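Long-range contacts in tail fiber protein (Acinetobacter phage AM24, PDB 5W5P), which is a trimeric tailspike that probably recognises and degrades the capsular polysaccharide of its Acinetobacter baumannii host: residues 124-129 against 149-154; 105-110 against 135-140; 495-500 against 514-519; 473-478 against 575-580. All blocks are in the same frame, centred on the assembly; numbering follows the deposited sequence.

Contact 1 of 4, residues 124-129 against 149-154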
loop_
_atom_site.group_PDB
_atom_site.type_symbol
_atom_site.label_atom_id
_atom_site.label_comp_id
_atom_site.label_asym_id
_atom_site.label_seq_id
_atom_site.Cartn_x
_atom_site.Cartn_y
_atom_site.Cartn_z
ATOM N N GLN A 124 -30.207 -15.602 -22.593
ATOM C CA GLN A 124 -30.213 -16.678 -21.611
ATOM C C GLN A 124 -29.459 -16.277 -20.349
ATOM O O GLN A 124 -29.871 -16.632 -19.239
ATOM C CB GLN A 124 -29.613 -17.950 -22.219
ATOM C CG GLN A 124 -30.462 -18.581 -23.315
ATOM C CD GLN A 124 -30.227 -17.954 -24.684
ATOM O OE1 GLN A 124 -29.089 -17.823 -25.132
ATOM N NE2 GLN A 124 -31.306 -17.571 -25.357
ATOM N N VAL A 125 -28.351 -15.542 -20.501
ATOM C CA VAL A 125 -27.664 -14.982 -19.340
ATOM C C VAL A 125 -28.592 -14.042 -18.585
ATOM O O VAL A 125 -28.622 -14.033 -17.348
ATOM C CB VAL A 125 -26.365 -14.272 -19.772
ATOM C CG1 VAL A 125 -25.747 -13.506 -18.603
ATOM C CG2 VAL A 125 -25.366 -15.271 -20.340
ATOM N N GLN A 126 -29.377 -13.247 -19.314
ATOM C CA GLN A 126 -30.331 -12.353 -18.666
ATOM C C GLN A 126 -31.354 -13.133 -17.850
ATOM O O GLN A 126 -31.739 -12.708 -16.754
ATOM C CB GLN A 126 -31.031 -11.482 -19.710
ATOM C CG GLN A 126 -31.961 -10.431 -19.119
ATOM C CD GLN A 126 -31.206 -9.327 -18.402
ATOM O OE1 GLN A 126 -30.623 -8.444 -19.037
ATOM N NE2 GLN A 126 -31.208 -9.373 -17.071
ATOM N N LYS A 127 -31.802 -14.282 -18.364
ATOM C CA LYS A 127 -32.764 -15.098 -17.629
ATOM C C LYS A 127 -32.165 -15.619 -16.329
ATOM O O LYS A 127 -32.840 -15.655 -15.294
ATOM C CB LYS A 127 -33.245 -16.258 -18.503
ATOM C CG LYS A 127 -34.262 -15.868 -19.567
ATOM C CD LYS A 127 -34.699 -17.081 -20.376
ATOM C CE LYS A 127 -35.972 -16.810 -21.165
ATOM N NZ LYS A 127 -36.567 -18.079 -21.691
ATOM N N ALA A 128 -30.896 -16.029 -16.360
ATOM C CA ALA A 128 -30.240 -16.471 -15.133
ATOM C C ALA A 128 -30.068 -15.325 -14.139
ATOM O O ALA A 128 -30.138 -15.549 -12.925
ATOM C CB ALA A 128 -28.889 -17.110 -15.465
ATOM N N VAL A 129 -29.844 -14.100 -14.627
ATOM C CA VAL A 129 -29.747 -12.941 -13.737
ATOM C C VAL A 129 -31.067 -12.718 -13.011
ATOM O O VAL A 129 -31.096 -12.477 -11.798
ATOM C CB VAL A 129 -29.328 -11.682 -14.529
ATOM C CG1 VAL A 129 -29.512 -10.425 -13.689
ATOM C CG2 VAL A 129 -27.896 -11.787 -15.016
ATOM N N THR A 149 -25.062 -8.722 -26.517
ATOM C CA THR A 149 -26.132 -7.826 -26.114
ATOM C C THR A 149 -25.936 -7.513 -24.637
ATOM O O THR A 149 -25.699 -8.436 -23.840
ATOM C CB THR A 149 -27.510 -8.457 -26.351
ATOM O OG1 THR A 149 -27.599 -8.912 -27.708
ATOM C CG2 THR A 149 -28.626 -7.452 -26.072
ATOM N N PRO A 150 -25.997 -6.244 -24.233
ATOM C CA PRO A 150 -25.807 -5.922 -22.814
ATOM C C PRO A 150 -26.833 -6.642 -21.950
ATOM O O PRO A 150 -28.018 -6.715 -22.287
ATOM C CB PRO A 150 -25.984 -4.401 -22.770
ATOM C CG PRO A 150 -25.632 -3.946 -24.150
ATOM C CD PRO A 150 -26.120 -5.033 -25.063
ATOM N N VAL A 151 -26.351 -7.214 -20.850
ATOM C CA VAL A 151 -27.194 -7.847 -19.846
ATOM C C VAL A 151 -27.279 -6.903 -18.658
ATOM O O VAL A 151 -26.254 -6.406 -18.175
ATOM C CB VAL A 151 -26.638 -9.219 -19.431
ATOM C CG1 VAL A 151 -27.275 -9.689 -18.127
ATOM C CG2 VAL A 151 -26.870 -10.234 -20.536
ATOM N N GLY A 152 -28.498 -6.631 -18.201
ATOM C CA GLY A 152 -28.719 -5.677 -17.134
ATOM C C GLY A 152 -28.907 -6.377 -15.800
ATOM O O GLY A 152 -29.697 -7.318 -15.685
ATOM N N LEU A 153 -28.156 -5.889 -14.775
ATOM C CA LEU A 153 -28.224 -6.323 -13.389
ATOM C C LEU A 153 -29.330 -5.572 -12.649
ATOM O O LEU A 153 -29.594 -4.400 -12.938
ATOM C CB LEU A 153 -26.886 -6.087 -12.693
ATOM C CG LEU A 153 -25.747 -7.020 -13.104
ATOM C CD1 LEU A 153 -24.467 -6.616 -12.419
ATOM C CD2 LEU A 153 -26.091 -8.460 -12.780
ATOM N N PRO A 154 -29.992 -6.234 -11.697
ATOM C CA PRO A 154 -31.103 -5.593 -10.980
ATOM C C PRO A 154 -30.654 -4.362 -10.203
ATOM O O PRO A 154 -29.481 -4.196 -9.858
ATOM C CB PRO A 154 -31.595 -6.693 -10.032
ATOM C CG PRO A 154 -30.429 -7.621 -9.887
ATOM C CD PRO A 154 -29.744 -7.604 -11.220
HETATM O O HOH W 1 -30.734 -8.138 -21.564
#

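Contact 2 of 4, residues 105-110 against 135-140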
loop_
_atom_site.group_PDB
_atom_site.type_symbol
_atom_site.label_atom_id
_atom_site.label_comp_id
_atom_site.label_asym_id
_atom_site.label_seq_id
_atom_site.Cartn_x
_atom_site.Cartn_y
_atom_site.Cartn_z
ATOM N N HIS A 105 -25.820 -20.723 -7.309
ATOM C CA HIS A 105 -25.841 -19.726 -8.362
ATOM C C HIS A 105 -26.500 -20.283 -9.621
ATOM O O HIS A 105 -26.361 -21.464 -9.950
ATOM C CB HIS A 105 -24.407 -19.299 -8.661
ATOM C CG HIS A 105 -23.446 -20.451 -8.717
ATOM N ND1 HIS A 105 -23.767 -21.654 -9.310
ATOM C CD2 HIS A 105 -22.178 -20.586 -8.258
ATOM C CE1 HIS A 105 -22.741 -22.480 -9.211
ATOM N NE2 HIS A 105 -21.762 -21.857 -8.581
ATOM N N ALA A 106 -27.199 -19.410 -10.340
ATOM C CA ALA A 106 -27.855 -19.791 -11.583
ATOM C C ALA A 106 -26.848 -20.009 -12.713
ATOM O O ALA A 106 -25.859 -19.281 -12.845
ATOM C CB ALA A 106 -28.881 -18.731 -11.985
ATOM N N ASP A 107 -27.124 -21.036 -13.530
ATOM C CA ASP A 107 -26.310 -21.416 -14.685
ATOM C C ASP A 107 -27.046 -20.972 -15.944
ATOM O O ASP A 107 -28.215 -21.364 -16.128
ATOM C CB ASP A 107 -26.091 -22.934 -14.679
ATOM C CG ASP A 107 -25.281 -23.454 -15.861
ATOM O OD1 ASP A 107 -24.901 -22.691 -16.768
ATOM O OD2 ASP A 107 -24.974 -24.650 -15.879
ATOM N N PRO A 108 -26.478 -20.100 -16.793
ATOM C CA PRO A 108 -27.198 -19.750 -18.032
ATOM C C PRO A 108 -27.510 -20.949 -18.898
ATOM O O PRO A 108 -28.414 -20.868 -19.741
ATOM C CB PRO A 108 -26.257 -18.776 -18.752
ATOM C CG PRO A 108 -25.423 -18.220 -17.683
ATOM C CD PRO A 108 -25.240 -19.317 -16.657
ATOM N N CYS A 109 -26.798 -22.066 -18.714
ATOM C CA CYS A 109 -27.064 -23.251 -19.515
ATOM C C CYS A 109 -28.423 -23.856 -19.210
ATOM O O CYS A 109 -28.975 -24.556 -20.063
ATOM C CB CYS A 109 -25.978 -24.305 -19.298
ATOM S SG CYS A 109 -24.461 -24.013 -20.249
ATOM N N TRP A 110 -28.966 -23.607 -18.016
ATOM C CA TRP A 110 -30.321 -24.046 -17.708
ATOM C C TRP A 110 -31.319 -23.527 -18.736
ATOM O O TRP A 110 -32.279 -24.226 -19.091
ATOM C CB TRP A 110 -30.711 -23.577 -16.309
ATOM C CG TRP A 110 -29.862 -24.145 -15.229
ATOM C CD1 TRP A 110 -29.007 -25.204 -15.327
ATOM C CD2 TRP A 110 -29.794 -23.695 -13.872
ATOM N NE1 TRP A 110 -28.406 -25.440 -14.111
ATOM C CE2 TRP A 110 -28.871 -24.525 -13.203
ATOM C CE3 TRP A 110 -30.423 -22.670 -13.158
ATOM C CZ2 TRP A 110 -28.561 -24.358 -11.858
ATOM C CZ3 TRP A 110 -30.113 -22.506 -11.821
ATOM C CH2 TRP A 110 -29.191 -23.346 -11.185
ATOM N N ARG A 135 -26.824 -13.268 -9.589
ATOM C CA ARG A 135 -25.731 -14.145 -9.158
ATOM C C ARG A 135 -25.613 -15.263 -10.190
ATOM O O ARG A 135 -26.276 -16.298 -10.087
ATOM C CB ARG A 135 -25.974 -14.668 -7.748
ATOM C CG ARG A 135 -26.039 -13.554 -6.711
ATOM C CD ARG A 135 -25.941 -14.066 -5.295
ATOM N NE ARG A 135 -24.651 -14.684 -4.996
ATOM C CZ ARG A 135 -23.557 -14.008 -4.666
ATOM N NH1 ARG A 135 -23.581 -12.688 -4.612
ATOM N NH2 ARG A 135 -22.433 -14.651 -4.400
ATOM N N VAL A 136 -24.752 -15.049 -11.179
ATOM C CA VAL A 136 -24.657 -15.912 -12.348
ATOM C C VAL A 136 -23.305 -16.612 -12.349
ATOM O O VAL A 136 -22.289 -16.021 -11.966
ATOM C CB VAL A 136 -24.881 -15.093 -13.632
ATOM C CG1 VAL A 136 -24.941 -15.991 -14.856
ATOM C CG2 VAL A 136 -26.164 -14.313 -13.500
ATOM N N TRP A 137 -23.300 -17.875 -12.777
ATOM C CA TRP A 137 -22.116 -18.727 -12.769
ATOM C C TRP A 137 -22.066 -19.485 -14.090
ATOM O O TRP A 137 -23.053 -20.113 -14.480
ATOM C CB TRP A 137 -22.165 -19.683 -11.567
ATOM C CG TRP A 137 -21.150 -20.808 -11.514
ATOM C CD1 TRP A 137 -19.906 -20.770 -10.949
ATOM C CD2 TRP A 137 -21.323 -22.146 -12.009
ATOM N NE1 TRP A 137 -19.288 -21.993 -11.076
ATOM C CE2 TRP A 137 -20.138 -22.857 -11.719
ATOM C CE3 TRP A 137 -22.364 -22.811 -12.662
ATOM C CZ2 TRP A 137 -19.966 -24.199 -12.070
ATOM C CZ3 TRP A 137 -22.193 -24.140 -13.009
ATOM C CH2 TRP A 137 -21.003 -24.818 -12.715
ATOM N N PHE A 138 -20.922 -19.426 -14.772
ATOM C CA PHE A 138 -20.832 -19.852 -16.161
ATOM C C PHE A 138 -20.221 -21.236 -16.348
ATOM O O PHE A 138 -20.170 -21.719 -17.484
ATOM C CB PHE A 138 -20.036 -18.826 -16.967
ATOM C CG PHE A 138 -20.805 -17.569 -17.278
ATOM C CD1 PHE A 138 -20.870 -16.529 -16.360
ATOM C CD2 PHE A 138 -21.464 -17.426 -18.490
ATOM C CE1 PHE A 138 -21.574 -15.370 -16.647
ATOM C CE2 PHE A 138 -22.168 -16.270 -18.782
ATOM C CZ PHE A 138 -22.219 -15.238 -17.858
ATOM N N GLY A 139 -19.756 -21.885 -15.284
ATOM C CA GLY A 139 -19.290 -23.257 -15.395
ATOM C C GLY A 139 -17.802 -23.382 -15.669
ATOM O O GLY A 139 -17.016 -22.448 -15.482
ATOM N N ASN A 140 -17.415 -24.568 -16.148
ATOM C CA ASN A 140 -16.012 -24.947 -16.244
ATOM C C ASN A 140 -15.424 -24.597 -17.612
ATOM O O ASN A 140 -16.105 -24.096 -18.511
ATOM C CB ASN A 140 -15.837 -26.437 -15.939
ATOM C CG ASN A 140 -16.497 -27.344 -16.976
ATOM O OD1 ASN A 140 -17.489 -26.984 -17.608
ATOM N ND2 ASN A 140 -15.945 -28.532 -17.140
#

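Contact 3 of 4, residues 495-500 against 514-519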
loop_
_atom_site.group_PDB
_atom_site.type_symbol
_atom_site.label_atom_id
_atom_site.label_comp_id
_atom_site.label_asym_id
_atom_site.label_seq_id
_atom_site.Cartn_x
_atom_site.Cartn_y
_atom_site.Cartn_z
ATOM N N ASP A 495 27.367 25.209 11.368
ATOM C CA ASP A 495 26.904 26.535 11.747
ATOM C C ASP A 495 26.109 26.445 13.044
ATOM O O ASP A 495 25.555 25.399 13.386
ATOM C CB ASP A 495 26.028 27.155 10.651
ATOM C CG ASP A 495 26.789 27.417 9.366
ATOM O OD1 ASP A 495 28.039 27.431 9.391
ATOM O OD2 ASP A 495 26.128 27.609 8.323
HETATM N N MSE A 496 26.050 27.562 13.761
HETATM C CA MSE A 496 25.290 27.640 15.003
HETATM C C MSE A 496 24.392 28.873 15.034
HETATM O O MSE A 496 24.856 29.996 14.831
HETATM C CB MSE A 496 26.227 27.669 16.210
HETATM C CG MSE A 496 26.807 26.330 16.610
HETATM SE SE MSE A 496 27.938 26.491 18.200
HETATM C CE MSE A 496 26.566 26.351 19.583
ATOM N N ASN A 497 23.106 28.659 15.285
ATOM C CA ASN A 497 22.145 29.733 15.529
ATOM C C ASN A 497 21.784 29.674 17.010
ATOM O O ASN A 497 21.026 28.798 17.436
ATOM C CB ASN A 497 20.913 29.583 14.642
ATOM C CG ASN A 497 19.991 30.787 14.714
ATOM O OD1 ASN A 497 20.125 31.733 13.934
ATOM N ND2 ASN A 497 19.053 30.763 15.657
ATOM N N ILE A 498 22.329 30.601 17.792
ATOM C CA ILE A 498 22.154 30.603 19.244
ATOM C C ILE A 498 21.166 31.716 19.577
ATOM O O ILE A 498 21.536 32.875 19.748
ATOM C CB ILE A 498 23.483 30.776 19.979
ATOM C CG1 ILE A 498 24.526 29.795 19.436
ATOM C CG2 ILE A 498 23.291 30.597 21.481
ATOM C CD1 ILE A 498 25.923 30.065 19.934
ATOM N N PHE A 499 19.889 31.352 19.679
ATOM C CA PHE A 499 18.849 32.288 20.099
ATOM C C PHE A 499 18.902 32.417 21.617
ATOM O O PHE A 499 18.578 31.469 22.340
ATOM C CB PHE A 499 17.475 31.817 19.626
ATOM C CG PHE A 499 16.333 32.691 20.089
ATOM C CD1 PHE A 499 16.508 34.052 20.287
ATOM C CD2 PHE A 499 15.082 32.148 20.321
ATOM C CE1 PHE A 499 15.458 34.848 20.710
ATOM C CE2 PHE A 499 14.030 32.943 20.744
ATOM C CZ PHE A 499 14.220 34.294 20.937
HETATM N N MSE A 500 19.309 33.585 22.102
HETATM C CA MSE A 500 19.425 33.806 23.534
HETATM C C MSE A 500 18.288 34.669 24.055
HETATM O O MSE A 500 18.047 35.772 23.557
HETATM C CB MSE A 500 20.763 34.463 23.877
HETATM C CG MSE A 500 21.990 33.713 23.388
HETATM SE SE MSE A 500 23.536 34.893 23.154
HETATM C CE MSE A 500 23.035 35.685 21.444
ATOM N N VAL A 514 20.691 36.945 19.030
ATOM C CA VAL A 514 21.033 35.729 18.299
ATOM C C VAL A 514 22.459 35.868 17.785
ATOM O O VAL A 514 22.850 36.928 17.283
ATOM C CB VAL A 514 20.034 35.447 17.155
ATOM C CG1 VAL A 514 19.809 36.690 16.315
ATOM C CG2 VAL A 514 20.498 34.276 16.291
ATOM N N ALA A 515 23.244 34.807 17.947
ATOM C CA ALA A 515 24.614 34.744 17.462
ATOM C C ALA A 515 24.718 33.731 16.333
ATOM O O ALA A 515 24.096 32.664 16.380
ATOM C CB ALA A 515 25.582 34.365 18.587
ATOM N N LYS A 516 25.503 34.068 15.317
ATOM C CA LYS A 516 25.821 33.159 14.224
ATOM C C LYS A 516 27.283 32.748 14.353
ATOM O O LYS A 516 28.178 33.598 14.281
ATOM C CB LYS A 516 25.556 33.820 12.872
ATOM C CG LYS A 516 24.207 34.522 12.776
ATOM C CD LYS A 516 23.057 33.545 12.941
ATOM C CE LYS A 516 23.053 32.514 11.819
ATOM N NZ LYS A 516 21.867 31.603 11.857
ATOM N N VAL A 517 27.521 31.452 14.551
ATOM C CA VAL A 517 28.858 30.913 14.771
ATOM C C VAL A 517 29.160 29.880 13.695
ATOM O O VAL A 517 28.262 29.158 13.247
ATOM C CB VAL A 517 28.990 30.293 16.179
ATOM C CG1 VAL A 517 30.387 29.742 16.400
ATOM C CG2 VAL A 517 28.660 31.329 17.243
ATOM N N SER A 518 30.423 29.818 13.278
ATOM C CA SER A 518 30.914 28.799 12.361
ATOM C C SER A 518 32.000 27.986 13.056
ATOM O O SER A 518 32.822 28.538 13.794
ATOM C CB SER A 518 31.457 29.437 11.075
ATOM O OG SER A 518 31.519 28.499 10.016
ATOM N N LEU A 519 31.998 26.669 12.826
ATOM C CA LEU A 519 32.894 25.745 13.509
ATOM C C LEU A 519 33.618 24.849 12.516
ATOM O O LEU A 519 33.101 24.536 11.441
ATOM C CB LEU A 519 32.147 24.833 14.492
ATOM C CG LEU A 519 31.155 25.449 15.464
ATOM C CD1 LEU A 519 30.432 24.355 16.222
ATOM C CD2 LEU A 519 31.893 26.350 16.413
HETATM O O HOH W 2 30.647 26.345 8.822
#

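Contact 4 of 4, residues 473-478 against 575-580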
loop_
_atom_site.group_PDB
_atom_site.type_symbol
_atom_site.label_atom_id
_atom_site.label_comp_id
_atom_site.label_asym_id
_atom_site.label_seq_id
_atom_site.Cartn_x
_atom_site.Cartn_y
_atom_site.Cartn_z
ATOM N N VAL A 473 27.242 31.229 26.606
ATOM C CA VAL A 473 25.978 31.272 25.880
ATOM C C VAL A 473 25.591 29.932 25.278
ATOM O O VAL A 473 24.429 29.768 24.872
ATOM C CB VAL A 473 25.998 32.358 24.784
ATOM C CG1 VAL A 473 25.889 33.723 25.429
ATOM C CG2 VAL A 473 27.241 32.230 23.899
ATOM N N ALA A 474 26.495 28.962 25.236
ATOM C CA ALA A 474 26.220 27.704 24.560
ATOM C C ALA A 474 27.282 26.696 24.967
ATOM O O ALA A 474 28.362 27.060 25.442
ATOM C CB ALA A 474 26.189 27.874 23.037
ATOM N N GLU A 475 26.955 25.419 24.780
ATOM C CA GLU A 475 27.871 24.339 25.118
ATOM C C GLU A 475 27.667 23.207 24.123
ATOM O O GLU A 475 26.554 22.688 23.987
ATOM C CB GLU A 475 27.641 23.863 26.551
ATOM C CG GLU A 475 28.473 22.656 26.945
ATOM C CD GLU A 475 28.127 22.143 28.327
ATOM O OE1 GLU A 475 27.486 21.075 28.425
ATOM O OE2 GLU A 475 28.492 22.807 29.317
ATOM N N ILE A 476 28.730 22.839 23.422
ATOM C CA ILE A 476 28.704 21.716 22.499
ATOM C C ILE A 476 29.636 20.639 23.036
ATOM O O ILE A 476 30.535 20.904 23.840
ATOM C CB ILE A 476 29.102 22.131 21.068
ATOM C CG1 ILE A 476 30.572 22.546 21.021
ATOM C CG2 ILE A 476 28.205 23.261 20.568
ATOM C CD1 ILE A 476 31.016 23.052 19.670
ATOM N N ASP A 477 29.415 19.405 22.587
ATOM C CA ASP A 477 30.202 18.268 23.046
ATOM C C ASP A 477 30.759 17.498 21.859
ATOM O O ASP A 477 30.109 17.380 20.816
ATOM C CB ASP A 477 29.372 17.333 23.931
ATOM C CG ASP A 477 30.215 16.604 24.961
ATOM O OD1 ASP A 477 31.403 16.334 24.683
ATOM O OD2 ASP A 477 29.689 16.309 26.055
ATOM N N THR A 478 31.973 16.973 22.031
ATOM C CA THR A 478 32.651 16.190 21.005
ATOM C C THR A 478 32.847 14.736 21.419
ATOM O O THR A 478 33.522 13.984 20.706
ATOM C CB THR A 478 34.009 16.817 20.671
ATOM O OG1 THR A 478 34.890 16.689 21.797
ATOM C CG2 THR A 478 33.850 18.290 20.328
ATOM N N GLY A 575 36.777 19.154 29.458
ATOM C CA GLY A 575 36.679 17.743 29.146
ATOM C C GLY A 575 36.644 17.536 27.649
ATOM O O GLY A 575 37.632 17.797 26.957
ATOM N N THR A 576 35.506 17.073 27.135
ATOM C CA THR A 576 35.274 16.989 25.704
ATOM C C THR A 576 34.356 18.094 25.201
ATOM O O THR A 576 34.132 18.194 23.990
ATOM C CB THR A 576 34.685 15.620 25.337
ATOM O OG1 THR A 576 33.596 15.314 26.217
ATOM C CG2 THR A 576 35.747 14.533 25.445
ATOM N N LYS A 577 33.828 18.925 26.094
ATOM C CA LYS A 577 32.875 19.957 25.722
ATOM C C LYS A 577 33.588 21.259 25.373
ATOM O O LYS A 577 34.757 21.473 25.703
ATOM C CB LYS A 577 31.871 20.201 26.852
ATOM C CG LYS A 577 31.106 18.958 27.270
ATOM C CD LYS A 577 30.194 19.222 28.453
ATOM C CE LYS A 577 29.559 17.934 28.949
ATOM N NZ LYS A 577 28.981 18.095 30.310
ATOM N N TYR A 578 32.854 22.137 24.694
ATOM C CA TYR A 578 33.322 23.478 24.377
ATOM C C TYR A 578 32.266 24.466 24.844
ATOM O O TYR A 578 31.098 24.357 24.460
ATOM C CB TYR A 578 33.598 23.635 22.878
ATOM C CG TYR A 578 34.977 23.157 22.476
ATOM C CD1 TYR A 578 35.203 21.824 22.165
ATOM C CD2 TYR A 578 36.055 24.039 22.419
ATOM C CE1 TYR A 578 36.458 21.377 21.804
ATOM C CE2 TYR A 578 37.319 23.598 22.060
ATOM C CZ TYR A 578 37.511 22.265 21.753
ATOM O OH TYR A 578 38.755 21.804 21.389
ATOM N N LEU A 579 32.673 25.408 25.690
ATOM C CA LEU A 579 31.792 26.467 26.161
ATOM C C LEU A 579 31.982 27.689 25.273
ATOM O O LEU A 579 33.086 28.237 25.197
ATOM C CB LEU A 579 32.091 26.817 27.620
ATOM C CG LEU A 579 32.333 25.685 28.623
ATOM C CD1 LEU A 579 32.621 26.264 29.999
ATOM C CD2 LEU A 579 31.147 24.737 28.682
ATOM N N LEU A 580 30.916 28.109 24.601
ATOM C CA LEU A 580 30.944 29.328 23.802
ATOM C C LEU A 580 30.491 30.498 24.667
ATOM O O LEU A 580 29.492 30.398 25.386
ATOM C CB LEU A 580 30.052 29.187 22.569
ATOM C CG LEU A 580 30.521 28.172 21.521
ATOM C CD1 LEU A 580 29.903 26.805 21.780
ATOM C CD2 LEU A 580 30.197 28.649 20.114
HETATM O O HOH W 3 31.067 15.099 28.013
#

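Contact 1 of 4, residues 124-129 against 149-154
Gln-126, on the helix, grips the backbone of Gly-152 with both ends of its side-chain amide. The N-H of Gly-152 donates to OE1 of Gln-126 at 2.9 Å, in the carbonyl plane and on a lone pair, while NE2 of Gln-126 returns an almost straight bond to the O of Gly-152, also 2.9 Å long (175° at the hydrogen). That acceptor lies within 2° of the amide plane, so the amide meets the peptide edge-on, and the two bonds fix its rotation. With CG trans to the backbone N (chi1 -175°) and the chain bent at chi2, the amide is carried across to the backbone.

Each end has a further partner. A water donates to OE1 and to the carbonyl of Pro-150, though its bond to OE1 is unusually short and the exact length doubtful; NE2 also bonds Asp-130 one helical turn on. Val-151 and Leu-153, by contrast, turn their backbone groups to Ile-181, Thr-183 and Lys-185, on and beside parallel strand 182-184.

Beside this clamp the valines pack. CG2 of Val-129 meets CG1 of Val-151 at 3.8 Å, the two side chains sliding past each other in opposite directions, and CG1 of Val-129 touches CD of Pro-154 at 3.8 Å.

The amide thus does for Gly-152 what another strand would do: it satisfies both the N-H and the C=O of Gly-152 and ties helix 122-132 to strand 151-153 by directional bonds as well as apolar contact.

Contact 2 of 4, residues 105-110 against 135-140
Ala-106 and Val-136 form a single backbone bridge, held at both ends. The N-H of Trp-137 donates to the O of Ala-106 at 2.9 Å, and the N of Ala-106 gives a longer bond of 3.3 Å to the O of Arg-135. One residue on, the CA of Asp-107 sits 3.5 Å from the O of Trp-137 in a nearly straight C-H...O contact.

Aromatic stacking comes next. The His-105 ring lies over one face of Trp-137 in an offset stack with the five-membered ring, the planes only 4° apart, while the N of Gly-139 covers the opposite face of the indole. The histidine is poorly ordered and its spacing from the indole is implausibly tight, so the pairing is clearer than its distance. A bound zinc ion lies about 3 Å from the His-105 side chain.

Apolar contact is made by the Pro-108 ring: its CG meets CG1 of Val-136 at 3.6 Å and rests over a face of Phe-138, 4.0 Å from CE2.

Among the polar side chains, Asp-107 organises the loop: its OD1 accepts from the N of Cys-109 at 2.8 Å in an Asx turn that starts the 3-10 segment, and OD2 forms a salt bridge with Arg-143.

The loop therefore runs beside strand 135-140, whose Val-136 and Phe-138 also meet strand 164-169 through their backbones. Helix 122-132 packs on Ala-106, Val-136 and Phe-138, and Asn-103 of a neighbouring subunit touches Trp-137.

Contact 3 of 4, residues 495-500 against 514-519
Met-496 and Val-517 form one hydrogen-bonded pair of an antiparallel ladder, and Ile-498 and Ala-515 form the next. The N of Met-496 donates to the O of Val-517 at 2.8 Å, and the N of Ile-498 reaches the O of Ala-515 at 3.1 Å, each answered by a return bond. Between them Asn-497 faces Lys-516 in a non-hydrogen-bonded pair.

On the apolar face the selenomethionine Met-496 sets its SE 3.8 Å from CD1 of Leu-519, and CD1 of Ile-498 touches CG2 of Val-517 at 4.0 Å. The bend at chi3 of Met-500, also selenomethionine, brings its CE to 4.0 Å from CB of Ala-515.

The other face is mixed: Asp-495, Asn-497, Lys-516 and Ser-518 are polar, with Val-514 and Phe-499 at one end. Lys-516 curls at chi2 and chi3 and lays NZ against OD1 of Asn-497 at 2.7 Å, in the carbonyl plane and on a lone pair. A water bridges OD1 of Asp-495 and OG of Ser-518.

Second-shell partners fix these groups. Tyr-608 holds OD2 of Asp-495. NZ of Lys-516 forms a salt bridge with Asp-495 of a neighbouring subunit, ND2 of Asn-497 bonds Thr-493 of that subunit, and OD1 of Asp-495 in turn pairs with Lys-516 of the third subunit. The apolar face meets strands 470-477 and 577-582.

One hairpin thus carries two chemistries: hydrophobic side chains turned to the facing sheet, and a mixed face whose charged and amide groups probably help lock the trimer.

Contact 4 of 4, residues 473-478 against 575-580
Lys-577 lies across Asp-477 and Glu-475 on one face of an antiparallel pair. Its CB is 3.4 Å from the O of Ile-476, and CG passes 3.2 Å from OD2 of Asp-477. The chain, extended beyond CG, crosses Glu-475 at a slant, with CD 3.3 Å from OE1, while CE remains within 3.3 Å of OD2 of Asp-477. The tip reaches a long salt bridge, NZ to OE1 of Glu-475 at 3.8 Å; that carboxylate oxygen is also bonded by Thr-623.

Where the two segments meet at Thr-478 and Thr-576, OG1 of Thr-576 donates to OD1 of Asp-477 on its syn lone pair, and a water links the same hydroxyl to OD2. The O of Thr-576 takes two donors from Thr-478, its OG1 on a lone pair at 2.8 Å and its N from above the carbonyl plane. On the other face Ile-476 CG1 packs on Tyr-578 CB at 3.7 Å.

Paired backbone bonds join Ile-476 with Tyr-578. Farther along, the N of Val-473 bonds the O of Leu-580, and Ala-474 adds a weak bond to the same oxygen: two residues opposite one make a classic beta bulge.

Overall arrangement
Contacts 1 and 2 lie at the start of the parallel beta-helix and share one apolar patch, where Val-125 and Val-129 of the helix meet Phe-138 and Val-136. Contacts 3 and 4 lie in the C-terminal domain, their centres 76 to 81 Å from those of the first pair; contact 3 is nested within the loop closed by contact 4. All four are largely buried. In contacts 1 and 2 a helix or loop borders parallel strands through a few bonds, whereas contacts 3 and 4 are antiparallel ladders, that of contact 4 interrupted by a bulge, in two sheets packed through Met-496, Ile-476 and Leu-580. Contact 4 has a partly exposed charged face; contact 3 turns its polar groups to neighbouring subunits.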